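Local coordinates for protein dihydropteroate synthase (Xanthomonas albilineans GPE PC73, PDB 6DAY) that probably catalyses the condensation of para-aminobenzoate with 6-hydroxymethyl-7,8-dihydropterin diphosphate into 7,8-dihydropteroate, a precursor of folate, at residues A221-K226 with V246-L251; V142-P147 with F193-S198; A44-G49 with E88-Q93. One frame throughout, in Å; residues are numbered along the deposited sequence.

Overall arrangement
All three contacts belong to one TIM-barrel-type chain. Contacts 1 and 2 meet at the C-terminal ends of the barrel strands, where a 4-aminobenzoic acid molecule (chain R) is bound: their centres lie 14 Å apart and both touch this ligand. They also touch directly, Lys226 CE coming within 3.3 Å of Phe193 O, while Leu223 packs on the Phe193 ring. Contact 3 joins two outer helices elsewhere on the barrel. Its centre is 24 Å from that of contact 1, with nearest atoms about 7 Å apart, and 28 Å from that of contact 2, on the opposite side of the chain's centre, with nearest atoms about 17 Å apart. A separate ligand molecule (chain T) lies beside it.

Contact 1 of 3, residues A221-K226 with V246-L251. With PAB (4-aminobenzoic acid), chain R; PAB (4-aminobenzoic acid), chain N.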
# COMPACT_ATOMS: atom_id res chain seq x y z
N ALA D 221 9.75 -7.88 20.85
CA ALA D 221 10.09 -8.58 19.62
C ALA D 221 9.47 -7.85 18.44
O ALA D 221 8.30 -7.47 18.48
CB ALA D 221 9.57 -10.02 19.64
N GLY D 222 10.26 -7.66 17.39
CA GLY D 222 9.77 -6.98 16.21
C GLY D 222 10.20 -7.70 14.96
O GLY D 222 11.34 -7.55 14.53
N LEU D 223 9.31 -8.53 14.38
CA LEU D 223 9.62 -9.23 13.14
C LEU D 223 8.72 -8.79 12.01
O LEU D 223 8.64 -9.47 10.98
CB LEU D 223 9.49 -10.75 13.33
CG LEU D 223 10.40 -11.35 14.38
CD1 LEU D 223 9.59 -11.76 15.61
CD2 LEU D 223 11.11 -12.53 13.80
N SER D 224 8.06 -7.65 12.17
CA SER D 224 6.95 -7.30 11.28
C SER D 224 7.39 -7.05 9.84
O SER D 224 8.13 -6.10 9.54
CB SER D 224 6.21 -6.09 11.85
OG SER D 224 5.06 -5.78 11.07
N ARG D 225 6.87 -7.88 8.93
CA ARG D 225 7.10 -7.77 7.49
C ARG D 225 8.57 -7.81 7.13
O ARG D 225 8.96 -7.34 6.07
CB ARG D 225 6.44 -6.52 6.91
CG ARG D 225 4.98 -6.36 7.29
CD ARG D 225 4.40 -5.15 6.52
NE ARG D 225 2.97 -5.03 6.73
CZ ARG D 225 2.18 -4.17 6.10
NH1 ARG D 225 2.69 -3.32 5.21
NH2 ARG D 225 0.89 -4.16 6.36
N LYS D 226 9.40 -8.38 7.99
CA LYS D 226 10.82 -8.36 7.68
C LYS D 226 11.19 -9.38 6.61
O LYS D 226 10.44 -10.34 6.29
CB LYS D 226 11.60 -8.63 8.95
CG LYS D 226 11.39 -7.52 9.96
CD LYS D 226 12.62 -7.30 10.78
CE LYS D 226 12.43 -6.14 11.77
NZ LYS D 226 12.26 -4.84 11.11
N VAL D 246 2.25 -12.11 11.80
CA VAL D 246 1.38 -12.31 12.96
C VAL D 246 1.72 -13.63 13.65
O VAL D 246 1.78 -13.69 14.88
CB VAL D 246 -0.10 -12.27 12.53
CG1 VAL D 246 -1.04 -12.68 13.69
CG2 VAL D 246 -0.48 -10.87 12.01
N ALA D 247 2.01 -14.68 12.87
CA ALA D 247 2.39 -15.96 13.47
C ALA D 247 3.70 -15.81 14.26
O ALA D 247 3.79 -16.26 15.41
CB ALA D 247 2.53 -17.05 12.40
N ALA D 248 4.69 -15.13 13.67
CA ALA D 248 5.97 -14.89 14.37
C ALA D 248 5.75 -14.14 15.67
O ALA D 248 6.35 -14.49 16.70
CB ALA D 248 6.95 -14.11 13.47
N HIS D 249 4.87 -13.14 15.66
CA HIS D 249 4.64 -12.39 16.90
C HIS D 249 3.86 -13.19 17.94
O HIS D 249 4.09 -13.02 19.14
CB HIS D 249 3.95 -11.07 16.59
CG HIS D 249 4.89 -10.13 15.91
ND1 HIS D 249 4.65 -9.59 14.66
CD2 HIS D 249 6.13 -9.70 16.27
CE1 HIS D 249 5.68 -8.86 14.29
NE2 HIS D 249 6.59 -8.89 15.25
N LEU D 250 2.92 -14.03 17.52
CA LEU D 250 2.29 -14.91 18.49
C LEU D 250 3.30 -15.87 19.08
O LEU D 250 3.25 -16.15 20.28
CB LEU D 250 1.16 -15.66 17.78
CG LEU D 250 0.45 -16.70 18.62
CD1 LEU D 250 -0.17 -16.10 19.86
CD2 LEU D 250 -0.64 -17.39 17.78
N LEU D 251 4.18 -16.44 18.26
CA LEU D 251 5.20 -17.34 18.79
C LEU D 251 6.12 -16.61 19.76
O LEU D 251 6.54 -17.18 20.78
CB LEU D 251 6.06 -17.91 17.64
CG LEU D 251 5.26 -18.83 16.69
CD1 LEU D 251 6.16 -19.20 15.49
CD2 LEU D 251 4.68 -20.07 17.43
C1' PAB R . 14.51 -6.44 7.56
O1' PAB R . 13.62 -6.56 6.68
O2' PAB R . 15.31 -7.37 7.76
C1 PAB R . 14.61 -5.16 8.37
C2 PAB R . 13.63 -4.20 8.19
C3 PAB R . 13.67 -3.02 8.90
C4 PAB R . 14.71 -2.79 9.79
C5 PAB R . 15.69 -3.76 9.98
C6 PAB R . 15.65 -4.95 9.27
N4 PAB R . 14.73 -1.53 10.52
C1' PAB N . -3.38 -13.36 9.82
O1' PAB N . -3.23 -14.61 9.77
O2' PAB N . -3.25 -12.72 10.89
C1 PAB N . -3.70 -12.63 8.52
C2 PAB N . -4.04 -13.35 7.40
C3 PAB N . -4.31 -12.70 6.21
C4 PAB N . -4.22 -11.33 6.16
C5 PAB N . -3.87 -10.60 7.29
C6 PAB N . -3.61 -11.25 8.48
N4 PAB N . -4.50 -10.63 4.92
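The imidazole of His249 reaches from helix 242-254 to the backbone of 221-226 and meets it edge-on. Its NE2 accepts the amide of Leu223, with Leu223 N and His249 NE2 2.9 Å apart and the N-H nearly in line at 168°, although the donor sits 25° out of the ring plane. With NE2 as acceptor, the ring proton is probably on ND1. CG lies anti to the carbonyl carbon of His249 (chi1 -71°), and this swings the ring off the helix flank toward the loop. Further along the same edge, His249 CE1 meets Ser224 CB at 3.7 Å, while the alpha carbons of Gly222 and Ser224 lie in the ring plane. Ala221 O approaches His249 CD2 obliquely. The Leu223 side chain slides past His249 in the reverse sense, and its CD1 settles 4.1 Å from both Ala248 CB and His249 CD2. Ser224 points OG elsewhere, to a hydrogen bond with His263. Leu260 and Val262 of strand 259-262 also touch the His249 side chain.

Beyond the contact, a type II turn from Leu223 to Lys226 reverses the chain, and Lys226 takes the N-cap position of helix 227-233. Its chain, bent at chi2 and chi4, runs along 4-aminobenzoic acid (chain R), putting Lys226 NZ 3.2 Å from the ring carbon C3 of that ligand. Ala247 and Leu250 pack on Ala271 and Leu250 of the second subunit; Ala248, besides meeting Leu223, touches Val274 there. The arrangement is that of a TIM barrel: the loop leaving strand 220-221 lines the ligand pocket, and outer-layer helix 242-254 holds its backbone through buried His249, with Ser245 bonded to Arg225 N nearby.

Contact 2 of 3, residues V142-P147 with F193-S198; sequences VLMHMP and FGFGKS. With PAB (4-aminobenzoic acid), chain R.
Strand 141-144 gives way after Met144 to an extended loop that runs beside the irregular segment 193-198, closest where the alpha carbons of Met146 and Phe195 are 5.5 Å apart. One residue on, Pro147 CG rests 3.8 Å from the CA of Gly196, whose positive phi of 73° turns the chain here. The Phe195 ring lies between Met144 and the ligand. Met144, bent at chi3 (75°), crosses the Phe195 side chain at about a right angle and sets CE over the middle of one face, 3.4 Å from the ring centroid; this CH-pi contact is also a Met-aromatic one through SD. Met146 SD approaches obliquely. In the TIM barrel, segment 193-198 follows strand 187-190, the parallel neighbour of 141-144, and borders the pocket: 4-aminobenzoic acid (chain R) lies over the opposite face of Phe195, offset toward the rim, with its N4 3.1 Å from Phe195 CZ. Two residues along, Lys197 NZ donates to His145 ND1 at 2.8 Å, in the ring plane, and to Phe195 O at 2.9 Å. Gly192 O, outside the segments, is its third good acceptor; the bond to His145 O is weak and probably shares a proton.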
# COMPACT_ATOMS: atom_id res chain seq x y z
N VAL D 142 14.10 1.10 25.29
CA VAL D 142 14.34 -0.22 24.71
C VAL D 142 15.77 -0.27 24.20
O VAL D 142 16.16 0.53 23.34
CB VAL D 142 13.38 -0.53 23.55
CG1 VAL D 142 13.64 -1.95 23.09
CG2 VAL D 142 11.92 -0.30 23.95
N LEU D 143 16.55 -1.22 24.69
CA LEU D 143 17.91 -1.47 24.24
C LEU D 143 17.89 -2.60 23.22
O LEU D 143 17.56 -3.74 23.57
CB LEU D 143 18.76 -1.87 25.44
CG LEU D 143 18.73 -0.92 26.64
CD1 LEU D 143 19.53 -1.50 27.79
CD2 LEU D 143 19.30 0.47 26.22
N MET D 144 18.25 -2.31 21.97
CA MET D 144 18.22 -3.29 20.89
C MET D 144 19.62 -3.79 20.58
O MET D 144 20.60 -3.07 20.77
CB MET D 144 17.64 -2.65 19.63
CG MET D 144 17.08 -3.71 18.66
SD MET D 144 16.70 -3.13 16.99
CE MET D 144 18.36 -2.99 16.30
N HIS D 145 19.72 -5.01 20.05
CA HIS D 145 21.01 -5.50 19.58
C HIS D 145 21.18 -5.25 18.09
O HIS D 145 20.31 -5.61 17.28
CB HIS D 145 21.23 -6.99 19.82
CG HIS D 145 22.43 -7.53 19.09
ND1 HIS D 145 22.38 -7.97 17.78
CD2 HIS D 145 23.73 -7.65 19.47
CE1 HIS D 145 23.58 -8.36 17.40
NE2 HIS D 145 24.42 -8.18 18.41
N MET D 146 22.29 -4.59 17.73
CA MET D 146 22.62 -4.61 16.32
C MET D 146 24.14 -4.58 16.21
O MET D 146 24.80 -3.99 17.07
CB MET D 146 21.98 -3.47 15.52
CG MET D 146 22.57 -2.13 15.73
SD MET D 146 21.63 -0.97 14.72
CE MET D 146 22.39 -1.24 13.12
N PRO D 147 24.71 -5.28 15.24
CA PRO D 147 26.17 -5.21 15.08
C PRO D 147 26.62 -3.93 14.38
O PRO D 147 27.75 -3.48 14.59
CB PRO D 147 26.48 -6.46 14.25
CG PRO D 147 25.25 -6.68 13.44
CD PRO D 147 24.07 -6.16 14.25
N PHE D 193 15.59 -8.47 15.76
CA PHE D 193 15.40 -9.30 14.59
C PHE D 193 15.61 -8.49 13.32
O PHE D 193 15.17 -7.34 13.22
CB PHE D 193 13.99 -9.87 14.65
CG PHE D 193 13.76 -10.85 15.76
CD1 PHE D 193 14.36 -12.10 15.72
CD2 PHE D 193 12.92 -10.55 16.82
CE1 PHE D 193 14.14 -13.04 16.71
CE2 PHE D 193 12.70 -11.49 17.83
CZ PHE D 193 13.32 -12.75 17.76
N GLY D 194 16.31 -9.10 12.35
CA GLY D 194 16.58 -8.49 11.06
C GLY D 194 17.81 -7.59 10.99
O GLY D 194 18.23 -7.24 9.88
N PHE D 195 18.39 -7.17 12.13
CA PHE D 195 19.50 -6.20 12.11
C PHE D 195 20.82 -6.95 12.11
O PHE D 195 21.34 -7.33 13.16
CB PHE D 195 19.44 -5.24 13.31
CG PHE D 195 18.37 -4.19 13.19
CD1 PHE D 195 17.04 -4.50 13.43
CD2 PHE D 195 18.70 -2.89 12.85
CE1 PHE D 195 16.05 -3.53 13.35
CE2 PHE D 195 17.72 -1.92 12.76
CZ PHE D 195 16.39 -2.24 13.01
N GLY D 196 21.38 -7.16 10.92
CA GLY D 196 22.62 -7.89 10.91
C GLY D 196 22.47 -9.37 11.19
O GLY D 196 23.41 -9.97 11.72
N LYS D 197 21.30 -9.96 10.91
CA LYS D 197 21.06 -11.39 11.13
C LYS D 197 20.44 -12.05 9.91
O LYS D 197 19.49 -11.55 9.31
CB LYS D 197 20.14 -11.59 12.32
CG LYS D 197 20.78 -11.13 13.63
CD LYS D 197 19.78 -10.42 14.51
CE LYS D 197 20.46 -9.92 15.78
NZ LYS D 197 20.46 -8.45 15.73
N SER D 198 20.94 -13.24 9.60
CA SER D 198 20.38 -14.04 8.53
C SER D 198 19.04 -14.62 8.97
O SER D 198 18.68 -14.60 10.15
CB SER D 198 21.33 -15.17 8.16
OG SER D 198 21.28 -16.15 9.19
C1' PAB R . 14.51 -6.44 7.56
O1' PAB R . 13.62 -6.56 6.68
O2' PAB R . 15.31 -7.37 7.76
C1 PAB R . 14.61 -5.16 8.37
C2 PAB R . 13.63 -4.20 8.19
C3 PAB R . 13.67 -3.02 8.90
C4 PAB R . 14.71 -2.79 9.79
C5 PAB R . 15.69 -3.76 9.98
C6 PAB R . 15.65 -4.95 9.27
N4 PAB R . 14.73 -1.53 10.52

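Contact 3 of 3, residues A44-G49 with E88-Q93. With PAB (4-aminobenzoic acid), chain T.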
# COMPACT_ATOMS: atom_id res chain seq x y z
N ALA D 44 0.02 12.47 7.14
CA ALA D 44 -0.18 11.06 6.80
C ALA D 44 0.25 10.16 7.96
O ALA D 44 -0.42 9.15 8.24
CB ALA D 44 0.57 10.72 5.50
N ALA D 45 1.35 10.51 8.65
CA ALA D 45 1.83 9.70 9.77
C ALA D 45 0.87 9.81 10.94
O ALA D 45 0.58 8.80 11.61
CB ALA D 45 3.24 10.13 10.20
N VAL D 46 0.33 11.00 11.17
CA VAL D 46 -0.61 11.20 12.27
C VAL D 46 -1.88 10.38 12.00
O VAL D 46 -2.40 9.70 12.90
CB VAL D 46 -0.94 12.69 12.44
CG1 VAL D 46 -2.12 12.85 13.40
CG2 VAL D 46 0.32 13.41 13.02
N ALA D 47 -2.40 10.47 10.76
CA ALA D 47 -3.59 9.68 10.42
C ALA D 47 -3.33 8.19 10.60
O ALA D 47 -4.21 7.45 11.05
CB ALA D 47 -4.07 9.97 8.98
N HIS D 48 -2.16 7.73 10.22
CA HIS D 48 -1.83 6.31 10.40
C HIS D 48 -1.77 5.93 11.88
O HIS D 48 -2.33 4.89 12.29
CB HIS D 48 -0.51 6.00 9.71
CG HIS D 48 -0.18 4.55 9.69
ND1 HIS D 48 -0.97 3.62 9.06
CD2 HIS D 48 0.87 3.86 10.22
CE1 HIS D 48 -0.44 2.42 9.21
NE2 HIS D 48 0.66 2.54 9.92
N GLY D 49 -1.10 6.73 12.70
CA GLY D 49 -1.08 6.47 14.14
C GLY D 49 -2.47 6.43 14.75
O GLY D 49 -2.79 5.58 15.60
N GLU D 88 3.69 15.83 18.65
CA GLU D 88 2.84 16.88 19.22
C GLU D 88 1.37 16.63 18.89
O GLU D 88 0.49 16.85 19.74
CB GLU D 88 3.27 18.25 18.69
CG GLU D 88 4.59 18.74 19.27
CD GLU D 88 5.04 20.07 18.67
OE1 GLU D 88 5.85 20.76 19.31
OE2 GLU D 88 4.60 20.40 17.55
N ARG D 89 1.07 16.19 17.67
CA ARG D 89 -0.32 15.95 17.29
C ARG D 89 -0.86 14.67 17.92
O ARG D 89 -2.02 14.62 18.35
CB ARG D 89 -0.43 15.91 15.75
CG ARG D 89 -0.23 17.29 15.13
CD ARG D 89 0.17 17.26 13.62
NE ARG D 89 0.12 18.61 13.01
CZ ARG D 89 1.03 19.55 13.22
NH1 ARG D 89 2.05 19.32 14.04
NH2 ARG D 89 0.91 20.74 12.63
N LEU D 90 -0.04 13.62 17.99
CA LEU D 90 -0.57 12.35 18.53
C LEU D 90 -0.75 12.41 20.04
O LEU D 90 -1.63 11.74 20.58
CB LEU D 90 0.33 11.18 18.16
CG LEU D 90 0.14 10.75 16.70
CD1 LEU D 90 1.18 9.71 16.34
CD2 LEU D 90 -1.29 10.21 16.39
N VAL D 91 0.09 13.18 20.75
CA VAL D 91 -0.10 13.27 22.19
C VAL D 91 -1.41 13.96 22.50
O VAL D 91 -2.09 13.62 23.48
CB VAL D 91 1.13 13.96 22.82
CG1 VAL D 91 1.11 15.44 22.53
CG2 VAL D 91 1.16 13.70 24.33
N ALA D 92 -1.83 14.88 21.64
CA ALA D 92 -3.09 15.59 21.81
C ALA D 92 -4.30 14.79 21.34
O ALA D 92 -5.44 15.13 21.68
CB ALA D 92 -3.04 16.91 21.04
N GLN D 93 -4.10 13.80 20.47
CA GLN D 93 -5.21 13.11 19.83
C GLN D 93 -5.32 11.64 20.24
O GLN D 93 -6.20 10.93 19.73
CB GLN D 93 -5.12 13.23 18.31
CG GLN D 93 -5.28 14.71 17.87
CD GLN D 93 -4.99 14.95 16.41
OE1 GLN D 93 -4.06 15.70 16.08
NE2 GLN D 93 -5.79 14.37 15.53
C1' PAB T . -4.35 5.14 7.71
O1' PAB T . -4.59 4.01 8.29
O2' PAB T . -3.20 5.36 7.25
C1 PAB T . -5.41 6.26 7.53
C2 PAB T . -6.55 6.36 8.32
C3 PAB T . -7.46 7.40 8.12
C4 PAB T . -7.25 8.36 7.14
C5 PAB T . -6.11 8.28 6.35
C6 PAB T . -5.20 7.24 6.56
N4 PAB T . -8.20 9.45 6.93
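Val46 and Leu90 meet through torsions that aim their branches into the seam between two helices: Val46 holds CG1 anti to its own backbone nitrogen (chi1 169°), and Leu90 has CG anti to its carbonyl carbon. Helices 41-54 and 76-93 are successive outer helices of the TIM barrel, each following a strand of the parallel sheet. They run in much the same direction, the segment axes crossing at -30° with a closest approach of 9.9 Å. The backbones come nearest at Val46 and Leu90, whose alpha carbons are 6.4 Å apart and whose side chains slide past one another in opposite directions. Leu90 CD2 comes 4.1 Å from Val46 CG1 and also lies against the carbonyl oxygen of Val46, 3.7 Å away. Gly49, one turn further along, presents bare backbone to the same methyl. Val46 CG2 has a different neighbour: the extended Arg89 chain crosses it at about a right angle, with CB 3.8 Å from that methyl and CD close behind. The guanidinium group then leads away, and Arg89 NH1 bonds to Pro85 O on its own helix. Toward the barrel, Leu90 packs on Leu98 of strand 98-101; Val86 and Leu50 extend the apolar seam on their respective helices. Ala47 and His48 face away from this seam, toward a 4-aminobenzoic acid molecule (chain T). Ala47 CB lies 3.7 Å from ring atom C5 of the chain T ligand, and His48 ND1 makes a weak hydrogen bond to carboxylate oxygen O2' of the same ligand at 3.4 Å, with an N-H...O angle of 150°.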